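Local coordinates for protein beta-galactosidase (Geobacillus stearothermophilus, PDB 4OIF) that probably hydrolyses terminal non-reducing beta-D-galactose residues of beta-D-galactosides, as a trimeric, zinc-binding glycosidase of family GH42, at residues 398-403 with 661-666; 496-501 with 605-610; 546-551 with 599-604; 642-647 with 677-682. All blocks are in the same frame, centred on the assembly; numbering follows the deposited sequence.

Contact 1: 398-403 with 661-666; sequences LKKMSG and DLFTGE
A Met-aromatic contact, Met401 against Phe663, joins the chain leaving helix 386-399, in the TIM-barrel part of the protein, to a hairpin loop of the C-terminal beta domain. The sulfur comes in at the ring edge, close to its plane, with Met401 SD 3.9 Å from Phe663 CE1. Just before it, Met401 CG meets Leu662 CD2 at 3.8 Å, the two side chains crossing at about a right angle. The methionine chain is bent at its last torsion (chi3 69°), which turns CE toward Phe642 of the neighbouring sheet, while Met347 and Ile350 of helix 341-351 also pack on this side chain. Leu662 CG also comes within 3.9 Å of Lys400 O.

The loop links strands 658-661 and 667-669 and is shaped by an Asx turn: Asp661 OD1 takes the N-H of Phe663 at 2.6 Å nearly along its C-O axis. The same oxygen receives Thr664 N from above the carboxylate plane, so two bonds grip it and fix the turn that presents Phe663. An ST turn follows, Thr664 OG1 accepting from Glu666 N.

Lys400 passes across Phe663, its CD 3.8 Å from Phe663 CD1. Extended beyond CG, the lysine chain carries its ammonium past the ring to the backbone, where Lys400 NZ donates to Phe663 O at 3.3 Å, tilted 24° from the carbonyl plane. A water donates to Lys400 O at 3.0 Å; its approach to Leu662 O is too short to be trusted.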
# COMPACT_ATOMS: atom_id res chain seq x y z
N LEU A 398 16.73 -36.43 22.36
CA LEU A 398 17.95 -36.28 21.58
C LEU A 398 19.11 -37.02 22.21
O LEU A 398 19.98 -37.53 21.51
CB LEU A 398 18.32 -34.80 21.41
CG LEU A 398 17.38 -33.87 20.64
CD1 LEU A 398 17.95 -32.45 20.64
CD2 LEU A 398 17.12 -34.37 19.21
N LYS A 399 19.14 -37.09 23.53
CA LYS A 399 20.20 -37.84 24.18
C LYS A 399 20.21 -39.31 23.77
O LYS A 399 21.26 -39.95 23.78
CB LYS A 399 20.10 -37.70 25.70
CG LYS A 399 20.48 -36.30 26.16
CD LYS A 399 20.39 -36.09 27.66
CE LYS A 399 21.06 -34.76 28.03
NZ LYS A 399 20.91 -34.39 29.47
N LYS A 400 19.05 -39.85 23.38
CA LYS A 400 18.98 -41.24 22.95
C LYS A 400 19.22 -41.40 21.46
O LYS A 400 19.01 -42.48 20.91
CB LYS A 400 17.62 -41.86 23.29
CG LYS A 400 17.17 -41.70 24.73
CD LYS A 400 15.77 -42.28 24.92
CE LYS A 400 15.22 -42.00 26.32
NZ LYS A 400 13.84 -42.54 26.49
N MET A 401 19.67 -40.33 20.79
CA MET A 401 19.73 -40.34 19.33
C MET A 401 21.12 -40.11 18.73
O MET A 401 21.24 -39.74 17.57
CB MET A 401 18.74 -39.29 18.78
CG MET A 401 17.28 -39.71 18.89
SD MET A 401 16.08 -38.39 18.66
CE MET A 401 16.26 -38.01 16.92
N SER A 402 22.17 -40.36 19.50
CA SER A 402 23.51 -40.02 19.05
C SER A 402 23.97 -40.82 17.83
O SER A 402 24.91 -40.43 17.15
CB SER A 402 24.51 -40.21 20.19
OG SER A 402 24.44 -41.52 20.69
N GLY A 403 23.31 -41.94 17.56
CA GLY A 403 23.67 -42.77 16.42
C GLY A 403 23.26 -42.16 15.09
O GLY A 403 23.78 -42.50 14.03
N ASP A 661 11.91 -49.50 18.53
CA ASP A 661 11.72 -48.14 19.01
C ASP A 661 12.99 -47.58 19.66
O ASP A 661 13.44 -48.06 20.69
CB ASP A 661 10.56 -48.10 20.00
CG ASP A 661 10.28 -46.70 20.52
OD1 ASP A 661 11.22 -46.04 21.03
OD2 ASP A 661 9.12 -46.25 20.45
N LEU A 662 13.53 -46.53 19.07
CA LEU A 662 14.81 -45.97 19.49
C LEU A 662 14.78 -45.44 20.92
O LEU A 662 15.82 -45.36 21.56
CB LEU A 662 15.23 -44.86 18.53
CG LEU A 662 16.71 -44.55 18.46
CD1 LEU A 662 17.46 -45.74 17.88
CD2 LEU A 662 16.94 -43.31 17.63
N PHE A 663 13.60 -45.08 21.41
CA PHE A 663 13.46 -44.55 22.77
C PHE A 663 13.21 -45.61 23.85
O PHE A 663 13.59 -45.42 25.00
CB PHE A 663 12.31 -43.54 22.82
CG PHE A 663 12.49 -42.38 21.90
CD1 PHE A 663 13.74 -41.84 21.69
CD2 PHE A 663 11.41 -41.83 21.26
CE1 PHE A 663 13.91 -40.76 20.85
CE2 PHE A 663 11.57 -40.75 20.41
CZ PHE A 663 12.83 -40.21 20.20
N THR A 664 12.56 -46.72 23.49
CA THR A 664 12.15 -47.70 24.48
C THR A 664 12.79 -49.06 24.28
O THR A 664 12.75 -49.91 25.17
CB THR A 664 10.64 -47.92 24.48
OG1 THR A 664 10.28 -48.67 23.31
CG2 THR A 664 9.90 -46.60 24.51
N GLY A 665 13.37 -49.27 23.11
CA GLY A 665 13.96 -50.56 22.80
C GLY A 665 12.94 -51.59 22.32
O GLY A 665 13.31 -52.62 21.78
N GLU A 666 11.65 -51.30 22.53
CA GLU A 666 10.59 -52.22 22.13
C GLU A 666 10.61 -52.51 20.64
O GLU A 666 10.70 -51.60 19.81
CB GLU A 666 9.22 -51.66 22.51
CG GLU A 666 8.07 -52.54 22.00
CD GLU A 666 6.71 -51.89 22.15
OE1 GLU A 666 6.65 -50.67 22.44
OE2 GLU A 666 5.69 -52.60 21.99
O HOH W 1 18.24 -45.26 21.83

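Contact 2: 496-501 with 605-610; sequences TLVMTY and DFYQEL
Val498 overlaps three side chains of helix 600-613 with its two methyls. Its CG2 meets Leu610 CD1 tip to tip at 3.8 Å and also faces the edge of the Phe606 ring, 4.1 Å from Phe606 CE2. The other branch goes to the tyrosine: Val498 CG1 lies 3.6 Å from Tyr607 OH. With CG1 anti to the backbone N (chi1 176°), the methyls are spread so that one faces the phenol end and the other the leucine and phenylalanine. Tyr607 does not set out straight at the strand, but its far end comes in close, and its hydroxyl is hydrogen-bonded to His445 ND1. Within the helix, Phe606 CD2 sits 3.9 Å above the centre of the Tyr607 ring and covers one face. Two residues earlier on the strand, Thr496 CG2 meets Leu610 CD2 at 4.1 Å, the side chains crossing at a slant.

All five residues are buried, and apolar packing carries the contact. It is the helix-on-sheet layer of an alpha/beta domain: the helix segment runs nearly antiparallel to the strand segment at 169°, with axes 12.0 Å apart. Strand 496-500 lies between strands 470-473 and 589-594, whose Leu470, Ile472 and Tyr592 meet the same helix face, while Pro448 and Phe449 of helix 438-451 pack against Tyr607.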
# COMPACT_ATOMS: atom_id res chain seq x y z
N THR A 496 16.33 -39.49 -16.33
CA THR A 496 14.97 -39.09 -16.63
C THR A 496 14.77 -37.65 -16.15
O THR A 496 14.89 -37.35 -14.97
CB THR A 496 13.95 -40.02 -15.95
OG1 THR A 496 14.01 -41.32 -16.54
CG2 THR A 496 12.55 -39.48 -16.11
N LEU A 497 14.48 -36.75 -17.09
CA LEU A 497 14.40 -35.33 -16.81
C LEU A 497 13.00 -34.82 -17.05
O LEU A 497 12.39 -35.18 -18.05
CB LEU A 497 15.39 -34.58 -17.70
CG LEU A 497 15.34 -33.05 -17.70
CD1 LEU A 497 15.70 -32.46 -16.33
CD2 LEU A 497 16.26 -32.52 -18.75
N VAL A 498 12.49 -34.00 -16.13
CA VAL A 498 11.18 -33.36 -16.28
C VAL A 498 11.30 -31.84 -16.25
O VAL A 498 11.82 -31.27 -15.29
CB VAL A 498 10.19 -33.80 -15.18
CG1 VAL A 498 8.88 -33.05 -15.31
CG2 VAL A 498 9.93 -35.30 -15.25
N MET A 499 10.83 -31.18 -17.30
CA MET A 499 10.78 -29.73 -17.32
C MET A 499 9.38 -29.25 -17.61
O MET A 499 8.49 -30.05 -17.93
CB MET A 499 11.77 -29.14 -18.33
CG MET A 499 13.20 -29.18 -17.84
SD MET A 499 14.35 -28.43 -19.00
CE MET A 499 15.21 -27.27 -17.96
N THR A 500 9.17 -27.95 -17.49
CA THR A 500 7.83 -27.39 -17.57
C THR A 500 7.81 -26.12 -18.36
O THR A 500 8.84 -25.64 -18.84
CB THR A 500 7.23 -27.05 -16.19
OG1 THR A 500 7.88 -25.88 -15.67
CG2 THR A 500 7.37 -28.22 -15.20
N TYR A 501 6.62 -25.56 -18.45
CA TYR A 501 6.41 -24.22 -18.93
C TYR A 501 7.44 -23.23 -18.38
O TYR A 501 7.93 -23.40 -17.25
CB TYR A 501 5.01 -23.76 -18.55
CG TYR A 501 4.71 -23.91 -17.09
CD1 TYR A 501 4.22 -25.11 -16.57
CD2 TYR A 501 4.90 -22.85 -16.20
CE1 TYR A 501 3.94 -25.25 -15.21
CE2 TYR A 501 4.62 -22.97 -14.84
CZ TYR A 501 4.14 -24.18 -14.35
OH TYR A 501 3.85 -24.32 -13.00
N ASP A 605 -0.49 -38.29 -10.11
CA ASP A 605 -0.61 -39.38 -11.08
C ASP A 605 0.64 -39.52 -11.99
O ASP A 605 1.20 -40.62 -12.20
CB ASP A 605 -1.89 -39.18 -11.89
CG ASP A 605 -3.17 -39.24 -11.02
OD1 ASP A 605 -3.11 -39.69 -9.86
OD2 ASP A 605 -4.26 -38.85 -11.49
N PHE A 606 1.08 -38.38 -12.52
CA PHE A 606 2.24 -38.29 -13.40
C PHE A 606 3.48 -38.88 -12.73
O PHE A 606 4.18 -39.79 -13.26
CB PHE A 606 2.47 -36.81 -13.78
CG PHE A 606 3.61 -36.60 -14.73
CD1 PHE A 606 3.41 -36.68 -16.10
CD2 PHE A 606 4.89 -36.34 -14.26
CE1 PHE A 606 4.48 -36.51 -16.99
CE2 PHE A 606 5.95 -36.17 -15.14
CZ PHE A 606 5.73 -36.26 -16.51
N TYR A 607 3.75 -38.37 -11.54
CA TYR A 607 4.93 -38.78 -10.81
C TYR A 607 4.75 -40.18 -10.22
O TYR A 607 5.74 -40.85 -9.95
CB TYR A 607 5.28 -37.77 -9.73
CG TYR A 607 5.96 -36.54 -10.30
CD1 TYR A 607 7.14 -36.65 -11.02
CD2 TYR A 607 5.41 -35.28 -10.12
CE1 TYR A 607 7.76 -35.53 -11.55
CE2 TYR A 607 6.02 -34.16 -10.65
CZ TYR A 607 7.19 -34.29 -11.36
OH TYR A 607 7.80 -33.18 -11.87
N GLN A 608 3.51 -40.62 -10.06
CA GLN A 608 3.28 -41.98 -9.59
C GLN A 608 3.79 -42.91 -10.65
O GLN A 608 4.51 -43.89 -10.36
CB GLN A 608 1.81 -42.25 -9.32
CG GLN A 608 1.58 -43.57 -8.60
CD GLN A 608 2.25 -43.60 -7.24
OE1 GLN A 608 2.34 -42.57 -6.55
NE2 GLN A 608 2.74 -44.77 -6.84
N GLU A 609 3.41 -42.60 -11.89
CA GLU A 609 3.91 -43.37 -13.02
C GLU A 609 5.42 -43.35 -13.09
O GLU A 609 6.04 -44.38 -13.35
CB GLU A 609 3.32 -42.87 -14.34
CG GLU A 609 1.89 -43.27 -14.53
CD GLU A 609 1.66 -43.87 -15.89
OE1 GLU A 609 2.64 -43.98 -16.66
OE2 GLU A 609 0.50 -44.23 -16.20
N LEU A 610 6.01 -42.18 -12.86
CA LEU A 610 7.48 -42.17 -12.86
C LEU A 610 8.10 -43.00 -11.72
O LEU A 610 9.18 -43.56 -11.87
CB LEU A 610 8.02 -40.74 -12.82
CG LEU A 610 8.00 -40.06 -14.19
CD1 LEU A 610 8.49 -38.62 -14.12
CD2 LEU A 610 8.84 -40.87 -15.19

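Contact 3: 546-551 with 599-604; sequences RGRSYE and EDQFHR
Glu599 has the most surface covered here, and its carboxylate bonds to the backbone of the strand opposite. Glu599 OE1 takes Glu551 N on its anti lone pair at 2.7 Å, almost straight at 169°. In return Glu599 N donates to Glu551 O at 3.0 Å, so side chain and main chain of one residue hold both the backbone N-H and the backbone C=O of Glu551. The side chain gets there with CG between the backbone N and the carbonyl carbon (chi1 57°) and the rest extended. Arg548 approaches the same oxygen from the opposite direction, but Arg548 NH1 and Glu599 OE1 form only a long salt bridge of 3.6 Å, the two flat groups nearly perpendicular. A glutamine in place of Glu599 would probably leave Arg548 without this counter-charge and weaken the grip on the Glu551 N-H.

This junction lies in the trimerisation domain, where strand 548-553 pairs antiparallel with the short edge strand 597-598 and the chain then turns into helix 600-613. On that first turn Gln601 CG rests over one face of the Arg548 guanidinium, 3.8 Å above its plane.

Tyr550 faces the helix start. Its ring receives the edge of Phe602 in a T-shaped pair, planes at 81° and centroids 5.5 Å apart, and Tyr550 CD2 also touches Phe602 CB at 3.6 Å. The opposite face of the tyrosine is covered by Arg548 CG. The hydroxyl of Tyr550 reaches Asp605 OD2 one turn along the helix, and Tyr545 and Phe606 extend the aromatic cluster round Phe602.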
# COMPACT_ATOMS: atom_id res chain seq x y z
N ARG A 546 -4.13 -39.53 -19.26
CA ARG A 546 -4.47 -40.86 -18.75
C ARG A 546 -5.94 -41.01 -18.42
O ARG A 546 -6.28 -41.44 -17.32
CB ARG A 546 -3.64 -41.19 -17.51
CG ARG A 546 -2.14 -41.15 -17.71
CD ARG A 546 -1.65 -42.33 -18.52
NE ARG A 546 -0.20 -42.43 -18.52
CZ ARG A 546 0.58 -41.93 -19.48
NH1 ARG A 546 0.03 -41.29 -20.50
NH2 ARG A 546 1.90 -42.07 -19.41
N GLY A 547 -6.81 -40.62 -19.35
CA GLY A 547 -8.25 -40.79 -19.19
C GLY A 547 -8.97 -39.81 -18.28
O GLY A 547 -10.20 -39.86 -18.15
N ARG A 548 -8.24 -38.90 -17.65
CA ARG A 548 -8.88 -37.97 -16.72
C ARG A 548 -8.69 -36.52 -17.20
O ARG A 548 -7.76 -36.24 -17.95
CB ARG A 548 -8.30 -38.19 -15.31
CG ARG A 548 -8.95 -37.42 -14.16
CD ARG A 548 -8.09 -37.55 -12.90
NE ARG A 548 -8.60 -36.84 -11.72
CZ ARG A 548 -8.67 -35.51 -11.60
NH1 ARG A 548 -8.29 -34.73 -12.60
NH2 ARG A 548 -9.12 -34.96 -10.48
N SER A 549 -9.59 -35.62 -16.81
CA SER A 549 -9.34 -34.19 -16.98
C SER A 549 -8.71 -33.62 -15.72
O SER A 549 -9.12 -33.97 -14.61
CB SER A 549 -10.62 -33.44 -17.30
OG SER A 549 -10.90 -33.54 -18.68
N TYR A 550 -7.71 -32.76 -15.90
CA TYR A 550 -7.03 -32.08 -14.78
C TYR A 550 -7.10 -30.57 -14.96
O TYR A 550 -6.88 -30.06 -16.05
CB TYR A 550 -5.56 -32.53 -14.69
CG TYR A 550 -5.35 -34.00 -14.42
CD1 TYR A 550 -5.25 -34.92 -15.46
CD2 TYR A 550 -5.24 -34.48 -13.11
CE1 TYR A 550 -5.05 -36.26 -15.21
CE2 TYR A 550 -5.05 -35.82 -12.86
CZ TYR A 550 -4.95 -36.71 -13.90
OH TYR A 550 -4.76 -38.04 -13.65
N GLU A 551 -7.42 -29.84 -13.90
CA GLU A 551 -7.58 -28.40 -14.04
C GLU A 551 -6.27 -27.63 -14.28
O GLU A 551 -5.25 -27.91 -13.65
CB GLU A 551 -8.28 -27.81 -12.82
CG GLU A 551 -8.77 -26.38 -13.03
CD GLU A 551 -9.22 -25.71 -11.75
OE1 GLU A 551 -10.32 -25.13 -11.73
OE2 GLU A 551 -8.45 -25.76 -10.76
N GLU A 599 -3.45 -28.91 -11.42
CA GLU A 599 -3.79 -29.26 -10.04
C GLU A 599 -2.93 -30.39 -9.45
O GLU A 599 -2.27 -31.12 -10.18
CB GLU A 599 -5.25 -29.67 -9.97
CG GLU A 599 -5.59 -30.82 -10.91
CD GLU A 599 -7.01 -31.31 -10.72
OE1 GLU A 599 -7.79 -31.28 -11.69
OE2 GLU A 599 -7.34 -31.73 -9.59
N ASP A 600 -2.95 -30.50 -8.13
CA ASP A 600 -2.15 -31.48 -7.38
C ASP A 600 -2.25 -32.92 -7.89
O ASP A 600 -1.25 -33.65 -7.99
CB ASP A 600 -2.56 -31.46 -5.92
CG ASP A 600 -2.05 -30.24 -5.18
OD1 ASP A 600 -1.01 -29.68 -5.58
OD2 ASP A 600 -2.68 -29.86 -4.18
N GLN A 601 -3.47 -33.33 -8.21
CA GLN A 601 -3.74 -34.70 -8.58
C GLN A 601 -2.96 -35.06 -9.82
O GLN A 601 -2.52 -36.21 -9.97
CB GLN A 601 -5.24 -34.92 -8.81
CG GLN A 601 -5.63 -36.39 -8.87
CD GLN A 601 -5.17 -37.14 -7.63
OE1 GLN A 601 -5.31 -36.65 -6.51
NE2 GLN A 601 -4.60 -38.33 -7.83
N PHE A 602 -2.76 -34.09 -10.72
CA PHE A 602 -1.97 -34.37 -11.92
C PHE A 602 -0.57 -34.80 -11.55
O PHE A 602 -0.09 -35.81 -12.05
CB PHE A 602 -1.87 -33.18 -12.87
CG PHE A 602 -0.91 -33.43 -14.01
CD1 PHE A 602 -1.30 -34.17 -15.11
CD2 PHE A 602 0.39 -32.96 -13.97
CE1 PHE A 602 -0.42 -34.42 -16.15
CE2 PHE A 602 1.27 -33.21 -15.01
CZ PHE A 602 0.86 -33.95 -16.09
N HIS A 603 0.08 -34.03 -10.69
CA HIS A 603 1.45 -34.36 -10.30
C HIS A 603 1.47 -35.69 -9.57
O HIS A 603 2.39 -36.49 -9.76
CB HIS A 603 2.05 -33.24 -9.46
CG HIS A 603 2.08 -31.92 -10.17
ND1 HIS A 603 1.41 -30.81 -9.72
CD2 HIS A 603 2.67 -31.56 -11.34
CE1 HIS A 603 1.59 -29.82 -10.57
NE2 HIS A 603 2.35 -30.24 -11.56
N ARG A 604 0.45 -35.93 -8.75
CA ARG A 604 0.36 -37.21 -8.08
C ARG A 604 0.38 -38.35 -9.10
O ARG A 604 1.20 -39.26 -8.99
CB ARG A 604 -0.89 -37.28 -7.21
CG ARG A 604 -0.83 -36.38 -5.99
CD ARG A 604 -1.89 -36.79 -4.97
NE ARG A 604 -2.00 -35.81 -3.91
CZ ARG A 604 -2.95 -34.88 -3.84
NH1 ARG A 604 -3.90 -34.82 -4.77
NH2 ARG A 604 -2.96 -34.03 -2.83

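Contact 4: 642-647 with 677-682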
# COMPACT_ATOMS: atom_id res chain seq x y z
N PHE A 642 11.78 -41.93 10.85
CA PHE A 642 10.90 -41.05 11.60
C PHE A 642 9.49 -41.13 11.03
O PHE A 642 9.27 -40.84 9.85
CB PHE A 642 11.39 -39.60 11.54
CG PHE A 642 12.68 -39.35 12.27
CD1 PHE A 642 13.88 -39.83 11.78
CD2 PHE A 642 12.69 -38.59 13.43
CE1 PHE A 642 15.08 -39.59 12.45
CE2 PHE A 642 13.88 -38.34 14.11
CZ PHE A 642 15.08 -38.84 13.62
N ILE A 643 8.54 -41.52 11.88
CA ILE A 643 7.14 -41.54 11.50
C ILE A 643 6.41 -40.41 12.22
O ILE A 643 6.18 -40.46 13.43
CB ILE A 643 6.49 -42.90 11.83
CG1 ILE A 643 7.39 -44.04 11.32
CG2 ILE A 643 5.10 -42.97 11.23
CD1 ILE A 643 6.91 -45.46 11.72
N MET A 644 6.04 -39.38 11.46
CA MET A 644 5.58 -38.12 12.03
C MET A 644 4.13 -37.78 11.68
O MET A 644 3.77 -37.68 10.51
CB MET A 644 6.53 -37.00 11.58
CG MET A 644 7.98 -37.26 11.94
SD MET A 644 9.15 -36.17 11.12
CE MET A 644 9.02 -36.70 9.42
N ASN A 645 3.30 -37.61 12.69
CA ASN A 645 1.91 -37.26 12.46
C ASN A 645 1.71 -35.75 12.40
O ASN A 645 1.54 -35.11 13.43
CB ASN A 645 1.02 -37.88 13.54
CG ASN A 645 -0.46 -37.62 13.30
OD1 ASN A 645 -0.86 -37.04 12.28
ND2 ASN A 645 -1.29 -38.05 14.25
N PHE A 646 1.72 -35.19 11.19
CA PHE A 646 1.50 -33.76 11.04
C PHE A 646 0.01 -33.43 10.87
O PHE A 646 -0.36 -32.57 10.07
CB PHE A 646 2.31 -33.22 9.86
CG PHE A 646 3.77 -32.98 10.17
CD1 PHE A 646 4.16 -31.92 10.99
CD2 PHE A 646 4.76 -33.80 9.63
CE1 PHE A 646 5.52 -31.69 11.27
CE2 PHE A 646 6.11 -33.57 9.91
CZ PHE A 646 6.48 -32.51 10.74
N THR A 647 -0.85 -34.12 11.63
CA THR A 647 -2.29 -33.83 11.60
C THR A 647 -2.80 -33.70 13.02
O THR A 647 -2.14 -34.11 13.97
CB THR A 647 -3.11 -34.93 10.90
OG1 THR A 647 -3.35 -35.99 11.82
CG2 THR A 647 -2.38 -35.48 9.68
N TYR A 677 0.13 -35.23 16.58
CA TYR A 677 1.50 -34.70 16.61
C TYR A 677 2.53 -35.71 17.12
O TYR A 677 3.69 -35.36 17.34
CB TYR A 677 1.58 -33.43 17.47
CG TYR A 677 0.80 -32.27 16.91
CD1 TYR A 677 0.41 -32.24 15.57
CD2 TYR A 677 0.46 -31.20 17.71
CE1 TYR A 677 -0.31 -31.17 15.06
CE2 TYR A 677 -0.25 -30.13 17.22
CZ TYR A 677 -0.64 -30.11 15.89
OH TYR A 677 -1.35 -29.03 15.41
N GLU A 678 2.11 -36.96 17.29
CA GLU A 678 3.03 -37.95 17.81
C GLU A 678 4.06 -38.33 16.78
O GLU A 678 3.75 -38.46 15.59
CB GLU A 678 2.30 -39.20 18.27
CG GLU A 678 3.23 -40.19 18.93
CD GLU A 678 2.52 -41.43 19.38
OE1 GLU A 678 1.27 -41.46 19.28
OE2 GLU A 678 3.20 -42.36 19.83
N VAL A 679 5.29 -38.49 17.24
CA VAL A 679 6.35 -38.98 16.39
C VAL A 679 6.80 -40.32 16.92
O VAL A 679 6.83 -40.57 18.11
CB VAL A 679 7.57 -38.02 16.33
CG1 VAL A 679 8.61 -38.53 15.34
CG2 VAL A 679 7.12 -36.60 15.97
N ARG A 680 7.14 -41.21 16.01
CA ARG A 680 7.73 -42.46 16.36
C ARG A 680 9.11 -42.48 15.74
O ARG A 680 9.26 -42.25 14.55
CB ARG A 680 6.88 -43.60 15.84
CG ARG A 680 6.63 -44.65 16.86
CD ARG A 680 5.70 -44.19 17.98
NE ARG A 680 5.33 -45.38 18.75
CZ ARG A 680 6.10 -45.89 19.69
NH1 ARG A 680 7.24 -45.29 20.01
NH2 ARG A 680 5.73 -46.99 20.33
N VAL A 681 10.14 -42.70 16.54
CA VAL A 681 11.48 -42.81 15.98
C VAL A 681 11.93 -44.25 16.09
O VAL A 681 11.98 -44.83 17.18
CB VAL A 681 12.48 -41.89 16.66
CG1 VAL A 681 13.83 -42.01 16.00
CG2 VAL A 681 12.00 -40.46 16.55
N VAL A 682 12.27 -44.82 14.96
CA VAL A 682 12.35 -46.26 14.83
C VAL A 682 13.67 -46.67 14.19
O VAL A 682 14.26 -45.92 13.42
CB VAL A 682 11.11 -46.76 14.06
CG1 VAL A 682 11.47 -47.48 12.77
CG2 VAL A 682 10.26 -47.61 14.97
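Ile643 and Arg680 form the antiparallel hydrogen-bonded pair at the middle of this contact, where strands 638-645 and 679-685 lie next to each other in the C-terminal beta sheet. Ile643 N donates to Arg680 O at 2.9 Å and an almost straight 177°, and Arg680 N donates back to Ile643 O. Their side chains share a face, CB beside CB, with Val628 and Val630 of strand 628-634 lying against the isoleucine.

The non-hydrogen-bonded pairs on either side place their side chains on the other face. Val681 CG1 stands over the face of the Phe642 ring in a CH-pi contact, 4.2 Å from its centroid, while Val681 CG2 touches Phe642 CD2 at 3.7 Å. Met644 CG lies beside Val679 CG1, also at 3.7 Å, before the thioether turns away. Ala351 of helix 341-351 packs against Phe642.

Beyond Met644 the pairing continues to Asn645 N, which donates to Glu678 O at 3.1 Å. Tyr677 brings its CA to 3.2 Å from Asn645 O in a CA-H...O contact, and that oxygen lies near the plane of the tyrosine ring, at its edge. The Asn645 side chain, its CG anti to the backbone N (chi1 -177°), ties together the backbone that follows strand 638-645 and the backbone that precedes strand 679-685: ND2 bonds to Glu649 O and Asp675 O, and OD1 makes an Asx turn with Thr647 N. A leucine here would probably leave both carbonyls without their donor and set the Thr647 turn free to shift. Thr647 OG1 donates to Asn645 OD1 at 2.7 Å, in the amide carbonyl plane and on a lone pair.

Overall arrangement
The four contacts fall into two touching pairs. Contacts 1 and 4, centres 14 Å apart, meet in the C-terminal beta domain, to which contact 1 brings the chain after helix 386-399: Leu662 is backbone-bonded to Val681, and Phe663 CZ packs 3.7 Å from Val681 CG2. Contacts 2 and 3, centres 12 Å apart, use successive turns of helix 600-613 against one mixed sheet, with a salt bridge from Arg546 NE to Glu609 OE2. Contact 3 is nested in the chain loop closed by contact 2, and both in that closed by contact 1. Between the pairs, contacts 3 and 4 come no nearer than about 13 Å, nearest atoms. All lie away from the zinc site and the predicted catalytic residues Glu158 and Glu322.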